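Putative isomerase YbhH (Escherichia coli, PDB 6OTV) probably acts as an isomerase of the PrpF family, although the reaction and substrate are not defined. Local coordinates at residues F175-Q180 against V189-M194; D182-V187 against L232-A237. One frame throughout, in Å; residues are numbered along the deposited sequence.

How the contacts relate
Along the chain the four segments alternate: 175-180, 182-187, 189-194, 232-237. The centres of the two contacts lie about 11 Å apart. They share a hairpin, since strand 182-184 of contact 2 pairs antiparallel with strand 187-193 of contact 1, V189 O meeting D182 N at 2.8 Å in a probable hydrogen bond. Another probable hydrogen bond, 2.6 Å from T177 OG1 to D182 OD2, ties the turn of contact 1 to the first strand of the hairpin. Helix 221-237 reaches both, A234 touching C191 and A237 touching T177. The loop thus lies beside the hairpin and the end of the helix packs on both, so the two contacts join the same parts of the fold.

Contact 1 (F175-Q180 against V189-M194); sequences FPTDNQ and VTCIDM. With EDO (1,2-ethanediol), chain M.
T190 and Q180 make the one hydrogen bond between these segments: T190 OG1 donates to Q180 O over 2.8 Å. The hydroxyl lies in the carbonyl plane, with a C=O...OG1 angle of 156°. V295 N is also hydrogen-bonded to OG1, so a threonine suits this buried strand position, donating to a backbone carbonyl and accepting from a backbone amide.

Within F175-Q180, a type I turn brings D178 N to 2.9 Å from F175 O. P176 follows F175 in it, its fixed phi fitting the first inner position. D193 turns its carboxylate to the preceding loop: OD2 is bonded to the amides of K170 and T171, and OD1 to T169 OG1.

Side-chain packing makes up the rest. F175 sets the C-H edge of its ring against the strand, CD1 facing C191 O at 3.3 Å, while CE1 approaches I192 CG1 at 4.3 Å. A large flat ring suits the place because it spans both while Q180 CG lies over one face, toward the rim. P176 crosses D193 at about a right angle, its CG 4.1 Å from D193 CB. In T177 a chi1 of 70° sets CG2 anti to the carbonyl carbon; this methyl meets C191 CB at 4.0 Å and lies beside SG.

An ethanediol, probably from the crystallisation liquor, takes a nearly straight bond from F175 N to its O1 (2.9 Å, 168°).

The chemistry is thus divided: the F175 ring, P176 and the T177 methyl lie against the strand, partly on its backbone, while T190 OG1 ties Q180 to it, with no backbone-to-backbone hydrogen bond between the two segments. D193 holds the chain at T169-T171, just ahead of the turn.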
ATOM      1  N   PHE A 175       9.023  -6.445 -17.860  1.00 56.02           N
ATOM      2  CA  PHE A 175       9.814  -6.510 -19.085  1.00 53.87           C
ATOM      3  C   PHE A 175       9.236  -5.509 -20.077  1.00 60.63           C
ATOM      4  O   PHE A 175       8.306  -5.837 -20.828  1.00 58.18           O
ATOM      5  CB  PHE A 175       9.810  -7.927 -19.664  1.00 49.10           C
ATOM      6  CG  PHE A 175      10.347  -8.959 -18.716  1.00 51.62           C
ATOM      7  CD1 PHE A 175      11.715  -9.145 -18.573  1.00 48.31           C
ATOM      8  CD2 PHE A 175       9.487  -9.736 -17.955  1.00 47.38           C
ATOM      9  CE1 PHE A 175      12.214 -10.086 -17.691  1.00 40.61           C
ATOM     10  CE2 PHE A 175       9.980 -10.683 -17.071  1.00 50.55           C
ATOM     11  CZ  PHE A 175      11.347 -10.859 -16.940  1.00 39.17           C
ATOM     12  N   PRO A 176       9.745  -4.274 -20.111  1.00 63.70           N
ATOM     13  CA  PRO A 176       9.151  -3.257 -20.995  1.00 68.15           C
ATOM     14  C   PRO A 176       9.203  -3.617 -22.468  1.00 71.61           C
ATOM     15  O   PRO A 176       8.317  -3.206 -23.226  1.00 71.53           O
ATOM     16  CB  PRO A 176       9.987  -2.006 -20.695  1.00 71.32           C
ATOM     17  CG  PRO A 176      10.574  -2.248 -19.343  1.00 69.23           C
ATOM     18  CD  PRO A 176      10.818  -3.722 -19.268  1.00 63.97           C
ATOM     19  N   THR A 177      10.216  -4.367 -22.901  1.00 66.78           N
ATOM     20  CA  THR A 177      10.309  -4.796 -24.290  1.00 62.32           C
ATOM     21  C   THR A 177       9.413  -5.987 -24.604  1.00 67.05           C
ATOM     22  O   THR A 177       9.428  -6.464 -25.743  1.00 71.47           O
ATOM     23  CB  THR A 177      11.757  -5.154 -24.640  1.00 56.55           C
ATOM     24  OG1 THR A 177      12.130  -6.358 -23.959  1.00 49.80           O
ATOM     25  CG2 THR A 177      12.700  -4.034 -24.231  1.00 55.37           C
ATOM     26  N   ASP A 178       8.651  -6.477 -23.625  1.00 67.85           N
ATOM     27  CA  ASP A 178       7.801  -7.658 -23.761  1.00 69.75           C
ATOM     28  C   ASP A 178       8.599  -8.913 -24.103  1.00 63.26           C
ATOM     29  O   ASP A 178       8.037  -9.897 -24.595  1.00 66.24           O
ATOM     30  CB  ASP A 178       6.691  -7.436 -24.796  1.00 81.46           C
ATOM     31  CG  ASP A 178       5.817  -6.243 -24.465  1.00 89.61           C
ATOM     32  OD1 ASP A 178       6.188  -5.111 -24.837  1.00 94.97           O
ATOM     33  OD2 ASP A 178       4.761  -6.437 -23.828  1.00 93.22           O
ATOM     34  N   ASN A 179       9.906  -8.894 -23.846  1.00 54.30           N
ATOM     35  CA  ASN A 179      10.772 -10.046 -24.051  1.00 59.27           C
ATOM     36  C   ASN A 179      11.659 -10.233 -22.829  1.00 59.59           C
ATOM     37  O   ASN A 179      12.219  -9.267 -22.304  1.00 67.59           O
ATOM     38  CB  ASN A 179      11.649  -9.883 -25.298  1.00 63.71           C
ATOM     39  CG  ASN A 179      10.844  -9.838 -26.579  1.00 65.84           C
ATOM     40  OD1 ASN A 179       9.836 -10.531 -26.719  1.00 72.61           O
ATOM     41  ND2 ASN A 179      11.286  -9.020 -27.525  1.00 60.62           N
ATOM     42  N   GLN A 180      11.780 -11.484 -22.381  1.00 53.23           N
ATOM     43  CA  GLN A 180      12.702 -11.782 -21.291  1.00 55.61           C
ATOM     44  C   GLN A 180      14.151 -11.617 -21.728  1.00 58.26           C
ATOM     45  O   GLN A 180      15.009 -11.273 -20.907  1.00 57.39           O
ATOM     46  CB  GLN A 180      12.462 -13.197 -20.763  1.00 56.69           C
ATOM     47  CG  GLN A 180      11.242 -13.341 -19.864  1.00 63.99           C
ATOM     48  CD  GLN A 180       9.935 -13.169 -20.613  1.00 71.97           C
ATOM     49  OE1 GLN A 180       9.882 -13.308 -21.836  1.00 69.80           O
ATOM     50  NE2 GLN A 180       8.870 -12.859 -19.880  1.00 75.90           N
ATOM     51  N   VAL A 189      20.902  -9.849 -23.986  1.00 54.95           N
ATOM     52  CA  VAL A 189      20.717  -9.082 -22.763  1.00 54.22           C
ATOM     53  C   VAL A 189      19.292  -9.289 -22.261  1.00 55.60           C
ATOM     54  O   VAL A 189      18.455  -9.900 -22.924  1.00 59.99           O
ATOM     55  CB  VAL A 189      21.004  -7.577 -22.958  1.00 58.74           C
ATOM     56  CG1 VAL A 189      22.398  -7.364 -23.540  1.00 57.58           C
ATOM     57  CG2 VAL A 189      19.935  -6.939 -23.835  1.00 56.50           C
ATOM     58  N   THR A 190      19.029  -8.765 -21.065  1.00 49.85           N
ATOM     59  CA  THR A 190      17.698  -8.791 -20.472  1.00 49.75           C
ATOM     60  C   THR A 190      17.335  -7.397 -19.985  1.00 48.11           C
ATOM     61  O   THR A 190      18.088  -6.784 -19.222  1.00 43.43           O
ATOM     62  CB  THR A 190      17.613  -9.792 -19.314  1.00 44.57           C
ATOM     63  OG1 THR A 190      17.546 -11.125 -19.836  1.00 50.56           O
ATOM     64  CG2 THR A 190      16.379  -9.525 -18.464  1.00 43.14           C
ATOM     65  N   CYS A 191      16.187  -6.900 -20.435  1.00 50.68           N
ATOM     66  CA  CYS A 191      15.665  -5.610 -20.007  1.00 52.19           C
ATOM     67  C   CYS A 191      14.569  -5.850 -18.978  1.00 49.32           C
ATOM     68  O   CYS A 191      13.540  -6.458 -19.292  1.00 55.58           O
ATOM     69  CB  CYS A 191      15.134  -4.817 -21.198  1.00 55.88           C
ATOM     70  SG  CYS A 191      16.387  -4.459 -22.449  1.00 57.90           S
ATOM     71  N   ILE A 192      14.793  -5.383 -17.752  1.00 45.22           N
ATOM     72  CA  ILE A 192      13.862  -5.607 -16.657  1.00 48.47           C
ATOM     73  C   ILE A 192      13.741  -4.324 -15.842  1.00 51.89           C
ATOM     74  O   ILE A 192      14.704  -3.565 -15.691  1.00 44.87           O
ATOM     75  CB  ILE A 192      14.298  -6.803 -15.777  1.00 44.66           C
ATOM     76  CG1 ILE A 192      13.219  -7.152 -14.750  1.00 50.97           C
ATOM     77  CG2 ILE A 192      15.621  -6.515 -15.092  1.00 43.29           C
ATOM     78  CD1 ILE A 192      13.524  -8.405 -13.955  1.00 46.74           C
ATOM     79  N   ASP A 193      12.535  -4.076 -15.340  1.00 57.44           N
ATOM     80  CA  ASP A 193      12.208  -2.894 -14.546  1.00 53.46           C
ATOM     81  C   ASP A 193      11.692  -3.383 -13.195  1.00 52.25           C
ATOM     82  O   ASP A 193      10.487  -3.576 -13.013  1.00 52.14           O
ATOM     83  CB  ASP A 193      11.179  -2.024 -15.274  1.00 57.95           C
ATOM     84  CG  ASP A 193      10.962  -0.678 -14.603  1.00 58.05           C
ATOM     85  OD1 ASP A 193      11.686  -0.352 -13.640  1.00 60.13           O
ATOM     86  OD2 ASP A 193      10.060   0.060 -15.048  1.00 55.65           O
ATOM     87  N   MET A 194      12.613  -3.601 -12.255  1.00 47.95           N
ATOM     88  CA  MET A 194      12.291  -4.025 -10.891  1.00 40.81           C
ATOM     89  C   MET A 194      13.056  -3.114  -9.938  1.00 43.64           C
ATOM     90  O   MET A 194      14.274  -3.257  -9.786  1.00 42.87           O
ATOM     91  CB  MET A 194      12.646  -5.491 -10.660  1.00 41.86           C
ATOM     92  CG  MET A 194      11.513  -6.466 -10.946  1.00 53.00           C
ATOM     93  SD  MET A 194      10.151  -6.335  -9.767  1.00 58.26           S
ATOM     94  CE  MET A 194      10.958  -6.818  -8.246  1.00 64.20           C
TER
HETATM   95  C1  EDO M 411       5.177  -8.246 -17.893  1.00 66.09           C
HETATM   96  O1  EDO M 411       6.339  -7.504 -18.286  1.00 63.37           O
HETATM   97  C2  EDO M 411       4.907  -8.038 -16.407  1.00 65.38           C
HETATM   98  O2  EDO M 411       4.739  -6.641 -16.136  1.00 60.71           O

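Contact 2 (D182-V187 against L232-A237)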
ATOM      1  N   ASP A 182      16.498  -9.841 -24.963  1.00 60.64           N
ATOM      2  CA  ASP A 182      16.631  -9.059 -26.180  1.00 58.84           C
ATOM      3  C   ASP A 182      18.048  -9.207 -26.717  1.00 62.76           C
ATOM      4  O   ASP A 182      18.932  -9.768 -26.064  1.00 58.42           O
ATOM      5  CB  ASP A 182      16.296  -7.585 -25.927  1.00 63.20           C
ATOM      6  CG  ASP A 182      14.849  -7.380 -25.535  1.00 71.92           C
ATOM      7  OD1 ASP A 182      13.961  -7.866 -26.264  1.00 75.82           O
ATOM      8  OD2 ASP A 182      14.598  -6.744 -24.488  1.00 78.08           O
ATOM      9  N   TYR A 183      18.259  -8.702 -27.929  1.00 67.38           N
ATOM     10  CA  TYR A 183      19.559  -8.767 -28.582  1.00 65.88           C
ATOM     11  C   TYR A 183      19.910  -7.395 -29.129  1.00 71.71           C
ATOM     12  O   TYR A 183      19.130  -6.800 -29.878  1.00 76.20           O
ATOM     13  CB  TYR A 183      19.569  -9.812 -29.703  1.00 64.31           C
ATOM     14  CG  TYR A 183      19.399 -11.226 -29.203  1.00 64.99           C
ATOM     15  CD1 TYR A 183      20.504 -12.017 -28.913  1.00 61.93           C
ATOM     16  CD2 TYR A 183      18.135 -11.768 -29.010  1.00 69.09           C
ATOM     17  CE1 TYR A 183      20.354 -13.311 -28.450  1.00 66.18           C
ATOM     18  CE2 TYR A 183      17.975 -13.061 -28.548  1.00 72.49           C
ATOM     19  CZ  TYR A 183      19.087 -13.828 -28.268  1.00 73.27           C
ATOM     20  OH  TYR A 183      18.931 -15.115 -27.808  1.00 79.96           O
ATOM     21  N   PHE A 184      21.078  -6.894 -28.740  1.00 70.62           N
ATOM     22  CA  PHE A 184      21.605  -5.639 -29.252  1.00 70.18           C
ATOM     23  C   PHE A 184      23.087  -5.835 -29.522  1.00 72.60           C
ATOM     24  O   PHE A 184      23.826  -6.266 -28.632  1.00 67.74           O
ATOM     25  CB  PHE A 184      21.384  -4.490 -28.263  1.00 66.32           C
ATOM     26  CG  PHE A 184      19.949  -4.305 -27.856  1.00 64.67           C
ATOM     27  CD1 PHE A 184      19.065  -3.618 -28.672  1.00 70.95           C
ATOM     28  CD2 PHE A 184      19.486  -4.814 -26.657  1.00 58.76           C
ATOM     29  CE1 PHE A 184      17.746  -3.446 -28.297  1.00 72.39           C
ATOM     30  CE2 PHE A 184      18.171  -4.644 -26.276  1.00 60.14           C
ATOM     31  CZ  PHE A 184      17.299  -3.960 -27.097  1.00 67.38           C
ATOM     32  N   ASP A 185      23.510  -5.536 -30.752  1.00 71.86           N
ATOM     33  CA  ASP A 185      24.898  -5.730 -31.173  1.00 68.09           C
ATOM     34  C   ASP A 185      25.331  -7.182 -30.984  1.00 65.71           C
ATOM     35  O   ASP A 185      26.454  -7.464 -30.561  1.00 65.01           O
ATOM     36  CB  ASP A 185      25.839  -4.777 -30.431  1.00 67.12           C
ATOM     37  CG  ASP A 185      25.371  -3.335 -30.486  1.00 72.45           C
ATOM     38  OD1 ASP A 185      24.350  -3.065 -31.154  1.00 77.22           O
ATOM     39  OD2 ASP A 185      26.021  -2.472 -29.859  1.00 74.32           O
ATOM     40  N   ASP A 186      24.416  -8.109 -31.283  1.00 70.11           N
ATOM     41  CA  ASP A 186      24.665  -9.550 -31.198  1.00 74.95           C
ATOM     42  C   ASP A 186      25.045  -9.988 -29.786  1.00 71.73           C
ATOM     43  O   ASP A 186      25.779 -10.962 -29.603  1.00 73.38           O
ATOM     44  CB  ASP A 186      25.736  -9.986 -32.204  1.00 78.38           C
ATOM     45  CG  ASP A 186      25.381  -9.606 -33.627  1.00 92.28           C
ATOM     46  OD1 ASP A 186      24.189  -9.709 -33.989  1.00 95.28           O
ATOM     47  OD2 ASP A 186      26.289  -9.195 -34.382  1.00 98.88           O
ATOM     48  N   VAL A 187      24.545  -9.281 -28.778  1.00 74.73           N
ATOM     49  CA  VAL A 187      24.792  -9.597 -27.378  1.00 64.01           C
ATOM     50  C   VAL A 187      23.452  -9.906 -26.721  1.00 59.70           C
ATOM     51  O   VAL A 187      22.570  -9.043 -26.688  1.00 61.43           O
ATOM     52  CB  VAL A 187      25.503  -8.451 -26.639  1.00 60.28           C
ATOM     53  CG1 VAL A 187      25.718  -8.814 -25.175  1.00 58.31           C
ATOM     54  CG2 VAL A 187      26.823  -8.114 -27.315  1.00 51.08           C
ATOM     55  N   LEU A 232      21.803   2.880 -24.901  1.00 73.99           N
ATOM     56  CA  LEU A 232      20.947   3.738 -25.714  1.00 75.97           C
ATOM     57  C   LEU A 232      19.937   2.911 -26.497  1.00 78.83           C
ATOM     58  O   LEU A 232      18.769   3.297 -26.625  1.00 87.05           O
ATOM     59  CB  LEU A 232      21.798   4.584 -26.663  1.00 74.46           C
ATOM     60  CG  LEU A 232      22.922   5.429 -26.057  1.00 73.63           C
ATOM     61  CD1 LEU A 232      23.751   6.081 -27.153  1.00 77.09           C
ATOM     62  CD2 LEU A 232      22.367   6.478 -25.110  1.00 69.44           C
ATOM     63  N   GLN A 233      20.366   1.759 -27.015  1.00 80.34           N
ATOM     64  CA  GLN A 233      19.461   0.893 -27.760  1.00 78.61           C
ATOM     65  C   GLN A 233      18.426   0.254 -26.840  1.00 80.56           C
ATOM     66  O   GLN A 233      17.259   0.100 -27.221  1.00 85.72           O
ATOM     67  CB  GLN A 233      20.265  -0.174 -28.501  1.00 75.75           C
ATOM     68  CG  GLN A 233      19.848  -0.397 -29.946  1.00 80.13           C
ATOM     69  CD  GLN A 233      20.816  -1.294 -30.699  1.00 81.26           C
ATOM     70  OE1 GLN A 233      22.023  -1.272 -30.451  1.00 74.39           O
ATOM     71  NE2 GLN A 233      20.289  -2.095 -31.618  1.00 85.10           N
ATOM     72  N   ALA A 234      18.831  -0.120 -25.622  1.00 74.90           N
ATOM     73  CA  ALA A 234      17.902  -0.764 -24.698  1.00 67.05           C
ATOM     74  C   ALA A 234      16.880   0.227 -24.155  1.00 68.51           C
ATOM     75  O   ALA A 234      15.711  -0.124 -23.957  1.00 64.05           O
ATOM     76  CB  ALA A 234      18.667  -1.424 -23.551  1.00 60.73           C
ATOM     77  N   GLY A 235      17.306   1.466 -23.898  1.00 73.64           N
ATOM     78  CA  GLY A 235      16.376   2.470 -23.408  1.00 81.45           C
ATOM     79  C   GLY A 235      15.271   2.776 -24.401  1.00 83.54           C
ATOM     80  O   GLY A 235      14.099   2.875 -24.028  1.00 84.80           O
ATOM     81  N   LYS A 236      15.627   2.928 -25.679  1.00 83.47           N
ATOM     82  CA  LYS A 236      14.608   3.162 -26.697  1.00 88.13           C
ATOM     83  C   LYS A 236      13.690   1.958 -26.850  1.00 86.34           C
ATOM     84  O   LYS A 236      12.509   2.115 -27.179  1.00 94.56           O
ATOM     85  CB  LYS A 236      15.266   3.504 -28.035  1.00 84.21           C
ATOM     86  N   ALA A 237      14.207   0.753 -26.603  1.00 76.32           N
ATOM     87  CA  ALA A 237      13.399  -0.453 -26.719  1.00 70.99           C
ATOM     88  C   ALA A 237      12.479  -0.666 -25.525  1.00 72.41           C
ATOM     89  O   ALA A 237      11.467  -1.362 -25.657  1.00 74.83           O
ATOM     90  CB  ALA A 237      14.303  -1.676 -26.893  1.00 58.40           C
TER
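F184 and Q233 mark the nearest backbone approach, their CA atoms 7.0 Å apart. Strand 182-184 and helix 232-237 run in broadly opposite directions, their N-to-C directions 139° apart, with their axes 9.4 Å apart at the closest. Beyond the strand the chain reverses in a type I' turn from F184 to V187, closed by V187 N to F184 O at 3.1 Å; D185 and D186 both take the left-handed helical conformation that this turn requires.

This hairpin packs against the C-terminal end of helix 221-237, a helix-on-strand arrangement within a protein of the diaminopimelate epimerase clan, whose members are built from two related alpha/beta domains.

F184 carries the contact. With chi1 at -55°, CG stands anti to the carbonyl carbon and the ring projects at the helix. One face lies against the backbone of Q233 and A234, CZ being 4.0 Å from A234 CA. A237 CB meets the ring edge, 3.8 Å from CZ. The small alanines let the aromatic come close to the helix, and the aliphatic part of Q233 flanks it, CG lying 3.6 Å from F184 CD1. At the more exposed margin, D185 extends its carboxylate toward the helix, where OD2 is hydrogen-bonded to S229 OG, one turn before Q233.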